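Local atomic coordinates of nicotinate phosphoribosyltransferase (PDB entry 2IM5), a protein that probably catalyses the ATP-driven synthesis of nicotinate D-ribonucleotide from nicotinate and 5-phosphoribosyl diphosphate, a step in NAD biosynthesis. Residues L12-T17 and R115-E120; T17-A22 and P78-D83; Y29-F34 and K350-K355. One frame throughout, in Å; residues are numbered along the deposited sequence.

Interaction 1: L12-T17 and R115-E120; sequences LYKFTT and RVTLWE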
loop_
_atom_site.group_PDB
_atom_site.type_symbol
_atom_site.label_atom_id
_atom_site.label_comp_id
_atom_site.label_asym_id
_atom_site.label_seq_id
_atom_site.Cartn_x
_atom_site.Cartn_y
_atom_site.Cartn_z
ATOM N N LEU A 12 -7.221 1.271 1.296
ATOM C CA LEU A 12 -8.058 1.522 0.132
ATOM C C LEU A 12 -7.617 0.707 -1.080
ATOM O O LEU A 12 -8.442 0.120 -1.773
ATOM C CB LEU A 12 -8.016 3.006 -0.229
ATOM C CG LEU A 12 -8.666 3.356 -1.573
ATOM C CD1 LEU A 12 -10.167 3.086 -1.495
ATOM C CD2 LEU A 12 -8.397 4.821 -1.917
ATOM N N TYR A 13 -6.311 0.653 -1.324
ATOM C CA TYR A 13 -5.816 -0.056 -2.492
ATOM C C TYR A 13 -6.176 -1.534 -2.539
ATOM O O TYR A 13 -6.181 -2.132 -3.614
ATOM C CB TYR A 13 -4.301 0.151 -2.645
ATOM C CG TYR A 13 -3.418 -0.677 -1.733
ATOM C CD1 TYR A 13 -3.071 -1.990 -2.064
ATOM C CD2 TYR A 13 -2.893 -0.132 -0.560
ATOM C CE1 TYR A 13 -2.218 -2.734 -1.253
ATOM C CE2 TYR A 13 -2.040 -0.869 0.262
ATOM C CZ TYR A 13 -1.703 -2.171 -0.092
ATOM O OH TYR A 13 -0.842 -2.901 0.707
ATOM N N LYS A 14 -6.485 -2.128 -1.390
ATOM C CA LYS A 14 -6.862 -3.535 -1.368
ATOM C C LYS A 14 -8.203 -3.693 -2.087
ATOM O O LYS A 14 -8.413 -4.663 -2.822
ATOM C CB LYS A 14 -6.954 -4.047 0.075
ATOM C CG LYS A 14 -5.628 -3.967 0.856
ATOM C CD LYS A 14 -4.688 -5.157 0.614
ATOM C CE LYS A 14 -4.220 -5.274 -0.839
ATOM N NZ LYS A 14 -3.148 -6.306 -1.018
ATOM N N PHE A 15 -9.106 -2.731 -1.895
ATOM C CA PHE A 15 -10.411 -2.787 -2.553
ATOM C C PHE A 15 -10.340 -2.377 -4.022
ATOM O O PHE A 15 -10.958 -3.014 -4.876
ATOM C CB PHE A 15 -11.435 -1.894 -1.843
ATOM C CG PHE A 15 -11.824 -2.377 -0.478
ATOM C CD1 PHE A 15 -12.088 -3.717 -0.244
ATOM C CD2 PHE A 15 -11.955 -1.481 0.574
ATOM C CE1 PHE A 15 -12.478 -4.162 1.018
ATOM C CE2 PHE A 15 -12.348 -1.921 1.842
ATOM C CZ PHE A 15 -12.609 -3.267 2.059
ATOM N N THR A 16 -9.596 -1.320 -4.330
ATOM C CA THR A 16 -9.500 -0.873 -5.715
ATOM C C THR A 16 -8.780 -1.900 -6.587
ATOM O O THR A 16 -9.158 -2.126 -7.740
ATOM C CB THR A 16 -8.791 0.505 -5.833
ATOM O OG1 THR A 16 -7.467 0.421 -5.288
ATOM C CG2 THR A 16 -9.577 1.566 -5.078
ATOM N N THR A 17 -7.743 -2.523 -6.044
ATOM C CA THR A 17 -7.020 -3.540 -6.799
ATOM C C THR A 17 -7.850 -4.816 -6.781
ATOM O O THR A 17 -7.856 -5.578 -7.742
ATOM C CB THR A 17 -5.644 -3.817 -6.183
ATOM O OG1 THR A 17 -4.975 -2.570 -5.985
ATOM C CG2 THR A 17 -4.802 -4.699 -7.111
ATOM N N ARG A 115 -9.472 -12.603 -4.151
ATOM C CA ARG A 115 -9.803 -12.921 -2.771
ATOM C C ARG A 115 -8.616 -12.733 -1.824
ATOM O O ARG A 115 -8.697 -11.956 -0.875
ATOM C CB ARG A 115 -10.281 -14.368 -2.637
ATOM C CG ARG A 115 -11.636 -14.681 -3.254
ATOM C CD ARG A 115 -12.059 -16.087 -2.849
ATOM N NE ARG A 115 -12.201 -16.178 -1.399
ATOM C CZ ARG A 115 -13.285 -15.794 -0.729
ATOM N NH1 ARG A 115 -14.335 -15.306 -1.375
ATOM N NH2 ARG A 115 -13.299 -15.853 0.594
ATOM N N VAL A 116 -7.513 -13.438 -2.083
ATOM C CA VAL A 116 -6.355 -13.373 -1.191
ATOM C C VAL A 116 -5.613 -12.046 -1.087
ATOM O O VAL A 116 -4.886 -11.818 -0.124
ATOM C CB VAL A 116 -5.332 -14.499 -1.497
ATOM C CG1 VAL A 116 -6.036 -15.854 -1.419
ATOM C CG2 VAL A 116 -4.695 -14.300 -2.855
ATOM N N THR A 117 -5.788 -11.158 -2.055
ATOM C CA THR A 117 -5.106 -9.880 -1.962
ATOM C C THR A 117 -5.624 -9.116 -0.729
ATOM O O THR A 117 -4.911 -8.312 -0.142
ATOM C CB THR A 117 -5.324 -9.025 -3.231
ATOM O OG1 THR A 117 -4.513 -7.846 -3.145
ATOM C CG2 THR A 117 -6.788 -8.620 -3.377
ATOM N N LEU A 118 -6.862 -9.394 -0.333
ATOM C CA LEU A 118 -7.472 -8.729 0.818
ATOM C C LEU A 118 -6.862 -9.108 2.179
ATOM O O LEU A 118 -7.090 -8.415 3.165
ATOM C CB LEU A 118 -8.982 -9.001 0.836
ATOM C CG LEU A 118 -9.732 -8.631 -0.453
ATOM C CD1 LEU A 118 -11.205 -9.003 -0.310
ATOM C CD2 LEU A 118 -9.582 -7.135 -0.739
ATOM N N TRP A 119 -6.090 -10.193 2.229
ATOM C CA TRP A 119 -5.458 -10.636 3.472
ATOM C C TRP A 119 -4.265 -9.783 3.912
ATOM O O TRP A 119 -4.049 -9.587 5.106
ATOM C CB TRP A 119 -4.948 -12.084 3.345
ATOM C CG TRP A 119 -5.980 -13.168 3.418
ATOM C CD1 TRP A 119 -6.338 -14.022 2.412
ATOM C CD2 TRP A 119 -6.730 -13.570 4.575
ATOM N NE1 TRP A 119 -7.255 -14.935 2.873
ATOM C CE2 TRP A 119 -7.517 -14.682 4.194
ATOM C CE3 TRP A 119 -6.809 -13.103 5.895
ATOM C CZ2 TRP A 119 -8.377 -15.337 5.086
ATOM C CZ3 TRP A 119 -7.662 -13.752 6.786
ATOM C CH2 TRP A 119 -8.437 -14.862 6.374
ATOM N N GLU A 120 -3.494 -9.280 2.950
ATOM C CA GLU A 120 -2.277 -8.518 3.246
ATOM C C GLU A 120 -2.265 -7.529 4.407
ATOM O O GLU A 120 -1.581 -7.754 5.410
ATOM C CB GLU A 120 -1.772 -7.776 2.006
ATOM C CG GLU A 120 -0.372 -7.180 2.221
ATOM C CD GLU A 120 -0.085 -5.965 1.349
ATOM O OE1 GLU A 120 -0.942 -5.623 0.508
ATOM O OE2 GLU A 120 0.994 -5.346 1.506
#
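The backbones come closest at Lys-14 and Leu-118, whose CA atoms lie 5.7 Å apart. Residues 12-17 belong to helix 12-24. Across from them, 115-120 begin in helix 113-116 and go on through a piece with helical torsions but without the regular bonds. The carbonyl of Thr-117 lies within this irregular piece and bonds to a side chain of the other segment.

That side chain is Lys-14. Its chain bends at chi2 (-84°) and again at chi3 (63°), which brings NZ across the gap. NZ donates to Thr-117 O at 2.8 Å and to Thr-117 OG1 at 3.0 Å. It also makes a salt bridge from NZ to Glu-120 OE1 at 2.8 Å, using the anti lone pair of that oxygen. The ammonium group has a further salt bridge to Glu-214, which also accepts from Thr-117 OG1.

Glu-120 OE1 has a second donor. Tyr-13 OH reaches it at 2.7 Å, coming from above the carboxylate plane, 38° out of it. Tyrosine and glutamate cross at about a right angle. The other oxygen of Glu-120 pairs with Arg-168. The carboxylate is therefore held at both oxygens.

Beside this polar group, Leu-118 CD2 packs on Lys-14 O at 3.4 Å and more loosely on Phe-15 CD1 at 4.3 Å.

This is a buried charge network that joins two segments of the N-terminal NAPRTase family region to Arg-168 and Glu-214 of the second family region. Lys-14 and Thr-117 share Glu-214, the neighbour in sequence of His-213, which is predicted to be autophosphorylated, though it is unmodified here.

Interaction 2: T17-A22 and P78-D83; sequences TGYAYA and PPIYID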
loop_
_atom_site.group_PDB
_atom_site.type_symbol
_atom_site.label_atom_id
_atom_site.label_comp_id
_atom_site.label_asym_id
_atom_site.label_seq_id
_atom_site.Cartn_x
_atom_site.Cartn_y
_atom_site.Cartn_z
ATOM N N THR A 17 -7.743 -2.523 -6.044
ATOM C CA THR A 17 -7.020 -3.540 -6.799
ATOM C C THR A 17 -7.850 -4.816 -6.781
ATOM O O THR A 17 -7.856 -5.578 -7.742
ATOM C CB THR A 17 -5.644 -3.817 -6.183
ATOM O OG1 THR A 17 -4.975 -2.570 -5.985
ATOM C CG2 THR A 17 -4.802 -4.699 -7.111
ATOM N N GLY A 18 -8.554 -5.039 -5.675
ATOM C CA GLY A 18 -9.392 -6.220 -5.562
ATOM C C GLY A 18 -10.475 -6.223 -6.627
ATOM O O GLY A 18 -10.767 -7.269 -7.212
ATOM N N TYR A 19 -11.080 -5.067 -6.885
ATOM C CA TYR A 19 -12.120 -4.988 -7.912
ATOM C C TYR A 19 -11.486 -5.105 -9.289
ATOM O O TYR A 19 -12.045 -5.737 -10.186
ATOM C CB TYR A 19 -12.916 -3.682 -7.819
ATOM C CG TYR A 19 -13.836 -3.490 -9.005
ATOM C CD1 TYR A 19 -14.781 -4.455 -9.338
ATOM C CD2 TYR A 19 -13.703 -2.383 -9.846
ATOM C CE1 TYR A 19 -15.562 -4.335 -10.485
ATOM C CE2 TYR A 19 -14.482 -2.252 -10.996
ATOM C CZ TYR A 19 -15.403 -3.232 -11.310
ATOM O OH TYR A 19 -16.157 -3.117 -12.452
ATOM N N ALA A 20 -10.314 -4.503 -9.462
ATOM C CA ALA A 20 -9.628 -4.597 -10.746
ATOM C C ALA A 20 -9.386 -6.075 -11.079
ATOM O O ALA A 20 -9.580 -6.490 -12.222
ATOM C CB ALA A 20 -8.310 -3.833 -10.711
ATOM N N TYR A 21 -8.961 -6.867 -10.090
ATOM C CA TYR A 21 -8.737 -8.301 -10.332
ATOM C C TYR A 21 -10.075 -9.005 -10.612
ATOM O O TYR A 21 -10.185 -9.825 -11.525
ATOM C CB TYR A 21 -8.104 -8.998 -9.122
ATOM C CG TYR A 21 -6.678 -8.622 -8.797
ATOM C CD1 TYR A 21 -5.696 -8.595 -9.784
ATOM C CD2 TYR A 21 -6.298 -8.364 -7.482
ATOM C CE1 TYR A 21 -4.360 -8.323 -9.464
ATOM C CE2 TYR A 21 -4.972 -8.092 -7.147
ATOM C CZ TYR A 21 -4.008 -8.074 -8.139
ATOM O OH TYR A 21 -2.700 -7.826 -7.795
ATOM N N ALA A 22 -11.083 -8.680 -9.807
ATOM C CA ALA A 22 -12.401 -9.289 -9.943
ATOM C C ALA A 22 -13.018 -9.040 -11.317
ATOM O O ALA A 22 -13.735 -9.892 -11.852
ATOM C CB ALA A 22 -13.324 -8.770 -8.854
ATOM N N PRO A 78 -17.937 -0.115 -8.305
ATOM C CA PRO A 78 -19.278 -0.377 -8.831
ATOM C C PRO A 78 -20.167 -1.175 -7.884
ATOM O O PRO A 78 -19.682 -1.841 -6.970
ATOM C CB PRO A 78 -19.006 -1.153 -10.129
ATOM C CG PRO A 78 -17.580 -0.841 -10.460
ATOM C CD PRO A 78 -16.921 -0.806 -9.112
ATOM N N PRO A 79 -21.490 -1.125 -8.107
ATOM C CA PRO A 79 -22.456 -1.844 -7.276
ATOM C C PRO A 79 -22.169 -3.347 -7.191
ATOM O O PRO A 79 -22.372 -3.963 -6.146
ATOM C CB PRO A 79 -23.787 -1.540 -7.960
ATOM C CG PRO A 79 -23.573 -0.165 -8.505
ATOM C CD PRO A 79 -22.180 -0.262 -9.084
ATOM N N ILE A 80 -21.695 -3.934 -8.285
ATOM C CA ILE A 80 -21.397 -5.357 -8.287
ATOM C C ILE A 80 -20.320 -5.683 -7.254
ATOM O O ILE A 80 -20.388 -6.722 -6.601
ATOM C CB ILE A 80 -20.929 -5.861 -9.693
ATOM C CG1 ILE A 80 -20.672 -7.377 -9.652
ATOM C CG2 ILE A 80 -19.649 -5.162 -10.122
ATOM C CD1 ILE A 80 -21.929 -8.208 -9.368
ATOM N N TYR A 81 -19.334 -4.800 -7.100
ATOM C CA TYR A 81 -18.274 -5.057 -6.136
ATOM C C TYR A 81 -18.777 -4.856 -4.714
ATOM O O TYR A 81 -18.342 -5.543 -3.793
ATOM C CB TYR A 81 -17.060 -4.161 -6.379
ATOM C CG TYR A 81 -15.843 -4.659 -5.640
ATOM C CD1 TYR A 81 -15.285 -5.904 -5.948
ATOM C CD2 TYR A 81 -15.265 -3.909 -4.615
ATOM C CE1 TYR A 81 -14.180 -6.388 -5.251
ATOM C CE2 TYR A 81 -14.164 -4.379 -3.916
ATOM C CZ TYR A 81 -13.625 -5.619 -4.240
ATOM O OH TYR A 81 -12.527 -6.080 -3.565
ATOM N N ILE A 82 -19.686 -3.907 -4.541
ATOM C CA ILE A 82 -20.249 -3.658 -3.228
ATOM C C ILE A 82 -21.075 -4.870 -2.813
ATOM O O ILE A 82 -21.079 -5.242 -1.644
ATOM C CB ILE A 82 -21.104 -2.387 -3.223
ATOM C CG1 ILE A 82 -20.190 -1.182 -3.444
ATOM C CG2 ILE A 82 -21.842 -2.243 -1.896
ATOM C CD1 ILE A 82 -20.939 0.106 -3.576
ATOM N N ASP A 83 -21.762 -5.491 -3.770
ATOM C CA ASP A 83 -22.543 -6.692 -3.470
ATOM C C ASP A 83 -21.577 -7.811 -3.085
ATOM O O ASP A 83 -21.854 -8.597 -2.183
ATOM C CB ASP A 83 -23.378 -7.141 -4.678
ATOM C CG ASP A 83 -24.706 -6.412 -4.775
ATOM O OD1 ASP A 83 -25.153 -5.864 -3.753
ATOM O OD2 ASP A 83 -25.312 -6.393 -5.868
#
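Pro-78 O receives two backbone N-H groups at the start of helix 79-87: Ile-82 N at 3.2 Å and, weakly, Tyr-81 N at 3.0 Å. Pro-78 stands at the N-cap position. Its ring also meets Tyr-19 of the other helix. Pro-78 CD lies over one face of the Tyr-19 ring in a CH-pi contact, 3.6 Å from the centroid. Pro-78 CG reaches further out, to 3.3 Å from Tyr-19 OH.

The contact joins helix 12-24 to helix 79-87, both within the family's N-terminal domain. The two short axes cross nearly at right angles (104°) and approach to 10.8 Å.

The Tyr-19 and Tyr-81 side chains run past one another. Both leave with CG anti to the backbone N (chi1 171° in Tyr-19). Tyr-19 CB sits over the centre of the Tyr-81 ring in a second CH-pi contact, 3.7 Å from the centroid. The two rings themselves meet obliquely, with planes at 56°.

The far end of Tyr-81 lies along the backbone of helix 12-24, with its OH 3.7 Å from Gly-18 CA. Gly-18 has no side chain to block that approach. Ala-22 CB touches Tyr-81 CE1 loosely, and Ile-80 CG2 touches Tyr-19 CE1 at 4.2 Å.

Interaction 3: Y29-F34 and K350-K355; sequences YGEFRF and KLWKCK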
loop_
_atom_site.group_PDB
_atom_site.type_symbol
_atom_site.label_atom_id
_atom_site.label_comp_id
_atom_site.label_asym_id
_atom_site.label_seq_id
_atom_site.Cartn_x
_atom_site.Cartn_y
_atom_site.Cartn_z
ATOM N N TYR A 29 -4.882 -16.701 -9.851
ATOM C CA TYR A 29 -4.494 -17.196 -8.540
ATOM C C TYR A 29 -3.221 -16.473 -8.137
ATOM O O TYR A 29 -2.459 -15.997 -8.980
ATOM C CB TYR A 29 -4.216 -18.700 -8.577
ATOM C CG TYR A 29 -5.456 -19.554 -8.500
ATOM C CD1 TYR A 29 -5.876 -20.091 -7.286
ATOM C CD2 TYR A 29 -6.223 -19.807 -9.638
ATOM C CE1 TYR A 29 -7.032 -20.859 -7.205
ATOM C CE2 TYR A 29 -7.380 -20.573 -9.568
ATOM C CZ TYR A 29 -7.776 -21.093 -8.349
ATOM O OH TYR A 29 -8.922 -21.842 -8.271
ATOM N N GLY A 30 -2.992 -16.386 -6.839
ATOM C CA GLY A 30 -1.786 -15.735 -6.371
ATOM C C GLY A 30 -1.384 -16.274 -5.019
ATOM O O GLY A 30 -2.210 -16.853 -4.305
ATOM N N GLU A 31 -0.108 -16.124 -4.685
ATOM C CA GLU A 31 0.387 -16.535 -3.383
ATOM C C GLU A 31 1.146 -15.368 -2.775
ATOM O O GLU A 31 2.120 -14.875 -3.359
ATOM C CB GLU A 31 1.345 -17.727 -3.453
ATOM C CG GLU A 31 1.855 -18.091 -2.045
ATOM C CD GLU A 31 2.927 -19.180 -2.025
ATOM O OE1 GLU A 31 4.032 -18.961 -2.574
ATOM O OE2 GLU A 31 2.656 -20.256 -1.451
ATOM N N PHE A 32 0.692 -14.926 -1.607
ATOM C CA PHE A 32 1.341 -13.842 -0.895
ATOM C C PHE A 32 2.218 -14.465 0.188
ATOM O O PHE A 32 1.818 -15.435 0.844
ATOM C CB PHE A 32 0.294 -12.925 -0.255
ATOM C CG PHE A 32 -0.350 -11.967 -1.223
ATOM C CD1 PHE A 32 0.097 -10.646 -1.321
ATOM C CD2 PHE A 32 -1.382 -12.386 -2.056
ATOM C CE1 PHE A 32 -0.475 -9.761 -2.235
ATOM C CE2 PHE A 32 -1.959 -11.510 -2.976
ATOM C CZ PHE A 32 -1.504 -10.193 -3.064
ATOM N N ARG A 33 3.411 -13.920 0.368
ATOM C CA ARG A 33 4.312 -14.434 1.387
ATOM C C ARG A 33 4.745 -13.356 2.365
ATOM O O ARG A 33 5.171 -12.275 1.973
ATOM C CB ARG A 33 5.551 -15.065 0.749
ATOM C CG ARG A 33 5.241 -16.326 -0.033
ATOM C CD ARG A 33 6.509 -17.022 -0.485
ATOM N NE ARG A 33 6.204 -18.169 -1.330
ATOM C CZ ARG A 33 7.114 -18.989 -1.838
ATOM N NH1 ARG A 33 8.404 -18.797 -1.583
ATOM N NH2 ARG A 33 6.733 -19.992 -2.617
ATOM N N PHE A 34 4.613 -13.668 3.648
ATOM C CA PHE A 34 5.011 -12.768 4.718
ATOM C C PHE A 34 6.531 -12.800 4.801
ATOM O O PHE A 34 7.138 -13.856 4.664
ATOM C CB PHE A 34 4.421 -13.256 6.042
ATOM C CG PHE A 34 4.996 -12.578 7.252
ATOM C CD1 PHE A 34 4.482 -11.364 7.698
ATOM C CD2 PHE A 34 6.056 -13.155 7.950
ATOM C CE1 PHE A 34 5.013 -10.733 8.824
ATOM C CE2 PHE A 34 6.594 -12.533 9.071
ATOM C CZ PHE A 34 6.068 -11.317 9.509
ATOM N N LYS A 350 4.236 -9.808 0.437
ATOM C CA LYS A 350 4.166 -9.548 -0.992
ATOM C C LYS A 350 3.679 -10.676 -1.885
ATOM O O LYS A 350 3.786 -11.856 -1.540
ATOM C CB LYS A 350 5.543 -9.106 -1.489
ATOM C CG LYS A 350 6.133 -7.925 -0.736
ATOM C CD LYS A 350 5.194 -6.728 -0.766
ATOM C CE LYS A 350 5.799 -5.526 -0.051
ATOM N NZ LYS A 350 4.823 -4.410 0.084
ATOM N N LEU A 351 3.150 -10.290 -3.044
ATOM C CA LEU A 351 2.691 -11.254 -4.033
ATOM C C LEU A 351 3.977 -11.905 -4.518
ATOM O O LEU A 351 4.834 -11.241 -5.096
ATOM C CB LEU A 351 1.993 -10.545 -5.197
ATOM C CG LEU A 351 1.499 -11.474 -6.309
ATOM C CD1 LEU A 351 0.505 -12.471 -5.731
ATOM C CD2 LEU A 351 0.863 -10.653 -7.431
ATOM N N TRP A 352 4.113 -13.197 -4.276
ATOM C CA TRP A 352 5.316 -13.923 -4.658
ATOM C C TRP A 352 5.226 -14.621 -6.012
ATOM O O TRP A 352 6.225 -14.757 -6.714
ATOM C CB TRP A 352 5.652 -14.949 -3.574
ATOM C CG TRP A 352 7.029 -15.507 -3.707
ATOM C CD1 TRP A 352 7.385 -16.703 -4.258
ATOM C CD2 TRP A 352 8.245 -14.859 -3.324
ATOM N NE1 TRP A 352 8.757 -16.840 -4.244
ATOM C CE2 TRP A 352 9.307 -15.721 -3.675
ATOM C CE3 TRP A 352 8.539 -13.628 -2.717
ATOM C CZ2 TRP A 352 10.646 -15.396 -3.441
ATOM C CZ3 TRP A 352 9.869 -13.300 -2.480
ATOM C CH2 TRP A 352 10.908 -14.184 -2.843
ATOM N N LYS A 353 4.032 -15.080 -6.360
ATOM C CA LYS A 353 3.814 -15.753 -7.636
ATOM C C LYS A 353 2.329 -15.738 -7.975
ATOM O O LYS A 353 1.482 -15.544 -7.093
ATOM C CB LYS A 353 4.332 -17.190 -7.579
ATOM C CG LYS A 353 3.614 -18.078 -6.590
ATOM C CD LYS A 353 4.166 -19.499 -6.632
ATOM C CE LYS A 353 3.374 -20.416 -5.717
ATOM N NZ LYS A 353 3.910 -21.801 -5.712
ATOM N N CYS A 354 2.019 -15.942 -9.249
ATOM C CA CYS A 354 0.644 -15.929 -9.706
ATOM C C CYS A 354 0.483 -16.720 -10.998
ATOM O O CYS A 354 1.460 -17.170 -11.599
ATOM C CB CYS A 354 0.205 -14.486 -9.958
ATOM S SG CYS A 354 1.252 -13.616 -11.150
ATOM N N LYS A 355 -0.765 -16.878 -11.408
ATOM C CA LYS A 355 -1.105 -17.571 -12.641
ATOM C C LYS A 355 -2.406 -16.957 -13.149
ATOM O O LYS A 355 -3.186 -16.419 -12.363
ATOM C CB LYS A 355 -1.267 -19.071 -12.393
ATOM C CG LYS A 355 -2.239 -19.423 -11.299
ATOM C CD LYS A 355 -2.510 -20.921 -11.259
ATOM C CE LYS A 355 -1.259 -21.728 -11.010
ATOM N NZ LYS A 355 -1.565 -23.191 -10.987
#
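Backbone bonds pair Tyr-29 with Lys-355 and Arg-33 with Lys-350, each pair joined by two hydrogen bonds in antiparallel fashion. Between them lies a classic beta bulge: Trp-352 and Lys-353 both face Glu-31. Trp-352 N donates to Glu-31 O at 2.8 Å, and Glu-31 N donates to Lys-353 O at 2.9 Å. Phe-32 CA adds a CA-H...O contact to Lys-350 O.

Charged groups gather on the face with Glu-31 and Arg-33. Arg-33 grips Glu-31 OE1 side-on, with NE at 2.6 Å and NH2 at 2.9 Å from that one oxygen. Lys-353 NZ is near Glu-31 OE1, at 4.2 Å, but too far for a salt bridge.

Stacking comes from the bulge residue Trp-352. The Arg-33 guanidinium lies flat on its indole, centres 3.8 Å apart and planes at 11°, an off-centre cation-pi contact. With chi2 and chi3 both near 180° (-172°, -175°), the straight chain lays its CD over the five-membered ring.

Apolar contact lies on the other face. Leu-351 CD1 sits over one face of the Phe-32 ring, 4.1 Å from the centroid. Helix 213-223 covers this face at Phe-32 and Cys-354.

The strands belong to a five-stranded antiparallel sheet. Glu-31 OE1, held near the guanidinium plane, and the indole on one face of that plane together limit the rotation of Arg-33. Glu-31 probably also tempers the like charges of Arg-33 and Lys-353.

How the interactions relate
Interactions 1 and 2 share Thr-17 and use successive parts of helix 12-24; their centres are about 10 Å apart. They touch where Phe-15 O meets Tyr-81 CE2 at 3.6 Å. Strand 29-36 comes next in the chain and supplies one strand of interaction 3, whose centre is about 12 Å from that of interaction 1. There Thr-117 CA packs on Phe-32 CE2 at 3.7 Å. Interactions 2 and 3 do not touch; their centres are about 20 Å apart. Helix 213-223 links all three: beyond its part in interaction 1, Glu-214 bonds Tyr-21 and touches Phe-32. Glu-214 directly follows His-213, the predicted phosphohistidine, so interaction 1 is probably close to the active site.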